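Local structure of Lysine/ornithine decarboxylase (Selenomonas ruminantium, 5GJN) at residues A[185-190]-A[233-238]; A[157-162]-A[198-203]. The protein decarboxylates L-lysine and L-ornithine with similar efficiency, giving cadaverine and putrescine with the help of pyridoxal 5'-phosphate, and works as a homodimer. All blocks are in the same frame, centred on the assembly; numbering follows the deposited sequence.

Interaction 1. Residues A[185-190]-A[233-238]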
loop_
_atom_site.group_PDB
_atom_site.type_symbol
_atom_site.label_atom_id
_atom_site.label_comp_id
_atom_site.label_asym_id
_atom_site.label_seq_id
_atom_site.Cartn_x
_atom_site.Cartn_y
_atom_site.Cartn_z
ATOM N N LEU A 185 2.738 -8.826 -28.156
ATOM C CA LEU A 185 2.885 -8.183 -29.472
ATOM C C LEU A 185 1.769 -8.486 -30.464
ATOM O O LEU A 185 1.629 -7.816 -31.464
ATOM C CB LEU A 185 4.233 -8.496 -30.115
ATOM C CG LEU A 185 5.429 -7.767 -29.521
ATOM C CD1 LEU A 185 5.258 -6.266 -29.621
ATOM C CD2 LEU A 185 5.599 -8.192 -28.075
ATOM N N SER A 186 1.022 -9.543 -30.204
ATOM C CA SER A 186 -0.111 -9.925 -31.031
ATOM C C SER A 186 -1.078 -8.760 -31.179
ATOM O O SER A 186 -1.468 -8.186 -30.190
ATOM C CB SER A 186 -0.882 -11.105 -30.406
ATOM O OG SER A 186 -2.185 -11.266 -30.992
ATOM N N THR A 187 -1.494 -8.488 -32.403
ATOM C CA THR A 187 -2.538 -7.525 -32.649
ATOM C C THR A 187 -3.933 -8.220 -32.651
ATOM O O THR A 187 -4.978 -7.523 -32.604
ATOM C CB THR A 187 -2.313 -6.774 -33.937
ATOM O OG1 THR A 187 -2.404 -7.684 -35.002
ATOM C CG2 THR A 187 -0.957 -6.112 -33.952
ATOM N N ALA A 188 -3.921 -9.567 -32.665
ATOM C CA ALA A 188 -5.117 -10.380 -32.958
ATOM C C ALA A 188 -6.212 -10.016 -32.036
ATOM O O ALA A 188 -7.353 -9.908 -32.455
ATOM C CB ALA A 188 -4.841 -11.901 -32.858
ATOM N N ALA A 189 -5.898 -9.818 -30.756
ATOM C CA ALA A 189 -6.959 -9.565 -29.818
ATOM C C ALA A 189 -7.580 -8.148 -30.047
ATOM O O ALA A 189 -8.752 -7.967 -29.880
ATOM C CB ALA A 189 -6.446 -9.673 -28.385
ATOM N N TYR A 190 -6.771 -7.154 -30.388
ATOM C CA TYR A 190 -7.308 -5.817 -30.681
ATOM C C TYR A 190 -8.106 -5.889 -31.925
ATOM O O TYR A 190 -9.184 -5.377 -31.994
ATOM C CB TYR A 190 -6.208 -4.784 -30.849
ATOM C CG TYR A 190 -5.520 -4.486 -29.587
ATOM C CD1 TYR A 190 -5.957 -3.485 -28.789
ATOM C CD2 TYR A 190 -4.385 -5.218 -29.203
ATOM C CE1 TYR A 190 -5.298 -3.176 -27.609
ATOM C CE2 TYR A 190 -3.719 -4.926 -28.028
ATOM C CZ TYR A 190 -4.183 -3.868 -27.250
ATOM O OH TYR A 190 -3.568 -3.530 -26.050
ATOM N N ALA A 233 6.327 -0.757 -32.892
ATOM C CA ALA A 233 5.810 0.153 -33.946
ATOM C C ALA A 233 4.923 -0.592 -34.921
ATOM O O ALA A 233 3.808 -0.144 -35.267
ATOM C CB ALA A 233 6.963 0.859 -34.640
ATOM N N ALA A 234 5.331 -1.789 -35.336
ATOM C CA ALA A 234 4.563 -2.545 -36.307
ATOM C C ALA A 234 3.210 -2.977 -35.776
ATOM O O ALA A 234 2.221 -3.009 -36.492
ATOM C CB ALA A 234 5.344 -3.781 -36.848
ATOM N N MET A 235 3.162 -3.336 -34.524
ATOM C CA MET A 235 1.874 -3.696 -33.898
ATOM C C MET A 235 0.897 -2.532 -33.932
ATOM O O MET A 235 -0.264 -2.696 -34.249
ATOM C CB MET A 235 2.136 -4.044 -32.460
ATOM C CG MET A 235 0.914 -4.366 -31.658
ATOM S SD MET A 235 1.391 -4.433 -29.928
ATOM C CE MET A 235 -0.154 -5.028 -29.239
ATOM N N MET A 236 1.377 -1.386 -33.535
ATOM C CA MET A 236 0.550 -0.180 -33.538
ATOM C C MET A 236 0.068 0.155 -34.940
ATOM O O MET A 236 -1.084 0.459 -35.105
ATOM C CB MET A 236 1.329 0.994 -32.938
ATOM C CG MET A 236 1.530 0.833 -31.458
ATOM S SD MET A 236 2.235 2.259 -30.710
ATOM C CE MET A 236 2.587 1.646 -29.067
ATOM N N GLU A 237 0.950 0.101 -35.954
ATOM C CA GLU A 237 0.551 0.382 -37.340
ATOM C C GLU A 237 -0.538 -0.567 -37.779
ATOM O O GLU A 237 -1.463 -0.203 -38.551
ATOM C CB GLU A 237 1.739 0.266 -38.313
ATOM C CG GLU A 237 2.830 1.303 -38.055
ATOM C CD GLU A 237 2.584 2.659 -38.647
ATOM O OE1 GLU A 237 1.612 2.776 -39.420
ATOM O OE2 GLU A 237 3.343 3.627 -38.299
ATOM N N ALA A 238 -0.434 -1.798 -37.321
ATOM C CA ALA A 238 -1.410 -2.794 -37.741
ATOM C C ALA A 238 -2.785 -2.513 -37.068
ATOM O O ALA A 238 -3.840 -2.647 -37.688
ATOM C CB ALA A 238 -0.889 -4.166 -37.385
#
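M235 leaves its helix with CG anti to the backbone N (chi1 177°) and stays extended to the methyl, a straight rod that runs along 185-187 toward Y190. On T187, chi1 of 65° sets CG2 anti to the carbonyl carbon, and this methyl meets the rod near its root. The two side chains lie alongside but point opposite ways, and T187 CG2 comes within 3.4 Å of M235 CG, closer than two carbons normally sit. T187 CG2 also reaches A238 CB at 3.9 Å, three residues after M235 on the same helix face. Farther out, M235 SD passes the L185 carbonyl oxygen at 3.7 Å, and M235 CE lies 3.6 Å from S186 O. M235 CE ends 3.8 Å from Y190 CE2, the methionine nearly perpendicular to the tyrosine and meeting the ring obliquely. In the turn that leads into helix 188-206, A188 N makes a capping bond to S186 OG (2.9 Å). P221 covers L185 and M235, Y190 packs on V180 and I216, which follow strands 172-177 and 213-215, and A233 and M236 of helix 230-246 touch F36 and H40 of helix 27-40.

Interaction 2. Residues A[157-162]-A[198-203]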
loop_
_atom_site.group_PDB
_atom_site.type_symbol
_atom_site.label_atom_id
_atom_site.label_comp_id
_atom_site.label_asym_id
_atom_site.label_seq_id
_atom_site.Cartn_x
_atom_site.Cartn_y
_atom_site.Cartn_z
ATOM N N GLU A 157 -23.418 -9.376 -25.693
ATOM C CA GLU A 157 -24.799 -9.346 -26.126
ATOM C C GLU A 157 -25.772 -8.596 -25.166
ATOM O O GLU A 157 -26.930 -8.420 -25.473
ATOM C CB GLU A 157 -25.283 -10.762 -26.505
ATOM C CG GLU A 157 -24.489 -11.455 -27.671
ATOM C CD GLU A 157 -24.268 -10.566 -28.926
ATOM O OE1 GLU A 157 -25.181 -9.782 -29.338
ATOM O OE2 GLU A 157 -23.146 -10.630 -29.507
ATOM N N GLU A 158 -25.257 -8.099 -24.058
ATOM C CA GLU A 158 -25.996 -7.168 -23.222
ATOM C C GLU A 158 -25.700 -5.678 -23.508
ATOM O O GLU A 158 -26.383 -4.814 -23.005
ATOM C CB GLU A 158 -25.691 -7.493 -21.770
ATOM C CG GLU A 158 -26.679 -6.969 -20.758
ATOM C CD GLU A 158 -26.333 -7.393 -19.348
ATOM O OE1 GLU A 158 -26.372 -6.533 -18.456
ATOM O OE2 GLU A 158 -26.023 -8.577 -19.137
ATOM N N ALA A 159 -24.689 -5.398 -24.328
ATOM C CA ALA A 159 -24.125 -4.058 -24.464
ATOM C C ALA A 159 -25.076 -3.018 -24.962
ATOM O O ALA A 159 -25.215 -1.950 -24.356
ATOM C CB ALA A 159 -22.816 -4.077 -25.281
ATOM N N LEU A 160 -25.771 -3.302 -26.050
ATOM C CA LEU A 160 -26.692 -2.349 -26.610
ATOM C C LEU A 160 -27.966 -2.136 -25.729
ATOM O O LEU A 160 -28.484 -1.043 -25.708
ATOM C CB LEU A 160 -27.046 -2.736 -28.054
ATOM C CG LEU A 160 -25.832 -2.855 -29.019
ATOM C CD1 LEU A 160 -26.191 -3.320 -30.424
ATOM C CD2 LEU A 160 -25.109 -1.527 -29.139
ATOM N N ASP A 161 -28.465 -3.164 -25.044
ATOM C CA ASP A 161 -29.596 -2.945 -24.064
ATOM C C ASP A 161 -29.150 -2.024 -22.939
ATOM O O ASP A 161 -29.921 -1.169 -22.483
ATOM C CB ASP A 161 -30.069 -4.262 -23.438
ATOM C CG ASP A 161 -30.549 -5.280 -24.490
ATOM O OD1 ASP A 161 -31.133 -4.811 -25.498
ATOM O OD2 ASP A 161 -30.261 -6.487 -24.324
ATOM N N LEU A 162 -27.875 -2.131 -22.539
ATOM C CA LEU A 162 -27.397 -1.217 -21.488
ATOM C C LEU A 162 -27.365 0.192 -21.989
ATOM O O LEU A 162 -27.840 1.060 -21.284
ATOM C CB LEU A 162 -26.019 -1.607 -20.928
ATOM C CG LEU A 162 -26.116 -2.748 -19.955
ATOM C CD1 LEU A 162 -24.770 -3.424 -19.849
ATOM C CD2 LEU A 162 -26.558 -2.163 -18.630
ATOM N N ARG A 198 -17.514 -3.198 -34.326
ATOM C CA ARG A 198 -18.090 -2.783 -35.592
ATOM C C ARG A 198 -19.492 -3.342 -35.740
ATOM O O ARG A 198 -20.389 -2.649 -36.174
ATOM C CB ARG A 198 -17.217 -3.238 -36.755
ATOM C CG ARG A 198 -17.735 -2.851 -38.124
ATOM C CD ARG A 198 -17.616 -1.362 -38.362
ATOM N NE ARG A 198 -18.861 -0.672 -38.097
ATOM C CZ ARG A 198 -18.991 0.640 -38.029
ATOM N NH1 ARG A 198 -17.947 1.425 -38.194
ATOM N NH2 ARG A 198 -20.171 1.165 -37.793
ATOM N N ARG A 199 -19.685 -4.589 -35.353
ATOM C CA ARG A 199 -21.007 -5.174 -35.417
ATOM C C ARG A 199 -21.988 -4.475 -34.493
ATOM O O ARG A 199 -23.094 -4.176 -34.883
ATOM C CB ARG A 199 -20.953 -6.651 -35.078
ATOM C CG ARG A 199 -22.312 -7.316 -35.031
ATOM C CD ARG A 199 -22.185 -8.785 -34.703
ATOM N NE ARG A 199 -22.153 -9.033 -33.278
ATOM C CZ ARG A 199 -21.129 -9.572 -32.648
ATOM N NH1 ARG A 199 -20.046 -9.905 -33.313
ATOM N NH2 ARG A 199 -21.189 -9.775 -31.355
ATOM N N LEU A 200 -21.566 -4.194 -33.271
ATOM C CA LEU A 200 -22.477 -3.486 -32.334
ATOM C C LEU A 200 -22.813 -2.063 -32.779
ATOM O O LEU A 200 -23.913 -1.566 -32.582
ATOM C CB LEU A 200 -21.846 -3.497 -30.952
ATOM C CG LEU A 200 -21.548 -4.892 -30.366
ATOM C CD1 LEU A 200 -21.052 -4.723 -28.939
ATOM C CD2 LEU A 200 -22.781 -5.752 -30.301
ATOM N N PHE A 201 -21.834 -1.349 -33.325
ATOM C CA PHE A 201 -22.087 -0.036 -33.879
ATOM C C PHE A 201 -23.176 -0.040 -34.990
ATOM O O PHE A 201 -24.087 0.769 -34.970
ATOM C CB PHE A 201 -20.781 0.610 -34.400
ATOM C CG PHE A 201 -20.045 1.435 -33.386
ATOM C CD1 PHE A 201 -19.555 0.895 -32.223
ATOM C CD2 PHE A 201 -19.706 2.724 -33.700
ATOM C CE1 PHE A 201 -18.847 1.651 -31.320
ATOM C CE2 PHE A 201 -18.975 3.488 -32.823
ATOM C CZ PHE A 201 -18.518 2.947 -31.645
ATOM N N ASP A 202 -23.105 -1.014 -35.890
ATOM C CA ASP A 202 -24.116 -1.210 -36.935
ATOM C C ASP A 202 -25.490 -1.591 -36.352
ATOM O O ASP A 202 -26.464 -0.932 -36.672
ATOM C CB ASP A 202 -23.674 -2.320 -37.880
ATOM C CG ASP A 202 -22.485 -1.907 -38.709
ATOM O OD1 ASP A 202 -22.141 -0.726 -38.648
ATOM O OD2 ASP A 202 -21.928 -2.782 -39.363
ATOM N N GLU A 203 -25.506 -2.507 -35.376
ATOM C CA GLU A 203 -26.792 -2.860 -34.698
ATOM C C GLU A 203 -27.417 -1.689 -33.976
ATOM O O GLU A 203 -28.654 -1.520 -33.995
ATOM C CB GLU A 203 -26.615 -3.993 -33.699
ATOM C CG GLU A 203 -26.362 -5.288 -34.359
ATOM C CD GLU A 203 -25.974 -6.418 -33.433
ATOM O OE1 GLU A 203 -26.013 -6.270 -32.226
ATOM O OE2 GLU A 203 -25.585 -7.474 -33.945
HETATM O O HOH W 1 -24.479 -9.212 -32.116
HETATM O O HOH W 2 -25.783 -6.996 -29.724
#
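E157 and R199 meet across the contact through a salt bridge, E157 OE2 to R199 NH2 at 2.8 Å, whose hydrogen bond is weak because the N-H...O angle is only 130°. The R199 chain shows how this comes about. From CB, with CG anti to the backbone N (chi1 176°), it runs extended to CD and then bends at chi3, which turns NE and the guanidinium toward E157. NE gives its hydrogen to water 1, with R199 NE 2.6 Å from the water oxygen, and has E203 OE2 in the guanidinium plane as a long salt-bridge partner. NH2 then takes E157 OE2 at the edge of the group, the carboxylate and guanidinium planes lying 27° apart. Water 1 donates to both E157 OE1 and E203 OE2, while water 2 joins E157 OE1 to E203 OE1. The two carboxylates are thus bridged by R199, directly to E157 and by the long salt bridge to E203, and also by the two waters, a polar network local to this helix pair. Beneath this polar layer the contact is apolar. L160 CD1 presses on E203 CB at 3.4 Å, the leucine lying almost square to the glutamate chain, and L160 CD2 lies 3.6 Å from L200 O. L200 CD2 approaches L160 CD1 at 4.2 Å, and L200 CD1 touches A159 CB at 4.1 Å. A159 continues inward onto V135 and I137 of strand 132-138, L200 onto I176 of strand 172-177. Neighbouring outer helices packed on these two paired parallel strands fit the TIM-barrel architecture of the pyridoxal-binding domain.

In the fold
Both interactions belong to the pyridoxal-binding barrel domain and share helix 188-206. Interaction 1 engages its beginning, where the turn and first residues of the helix, 185-190, meet helix 230-246; interaction 2 engages its later part, where 198-203 meets helix 159-168. Their centres are 24 Å apart and their nearest atoms about 9 Å, so they do not touch. Along the chain the segments alternate: 157-162, 185-190, 198-203, 233-238. Helix 188-206 is therefore joined to the helix before it and to the helix after it, with strands 172-177 and 213-215 of the parallel sheet intervening in sequence. The contacts tie three successive helices together around the barrel, away from the probable cofactor lysine and the probable proton donor.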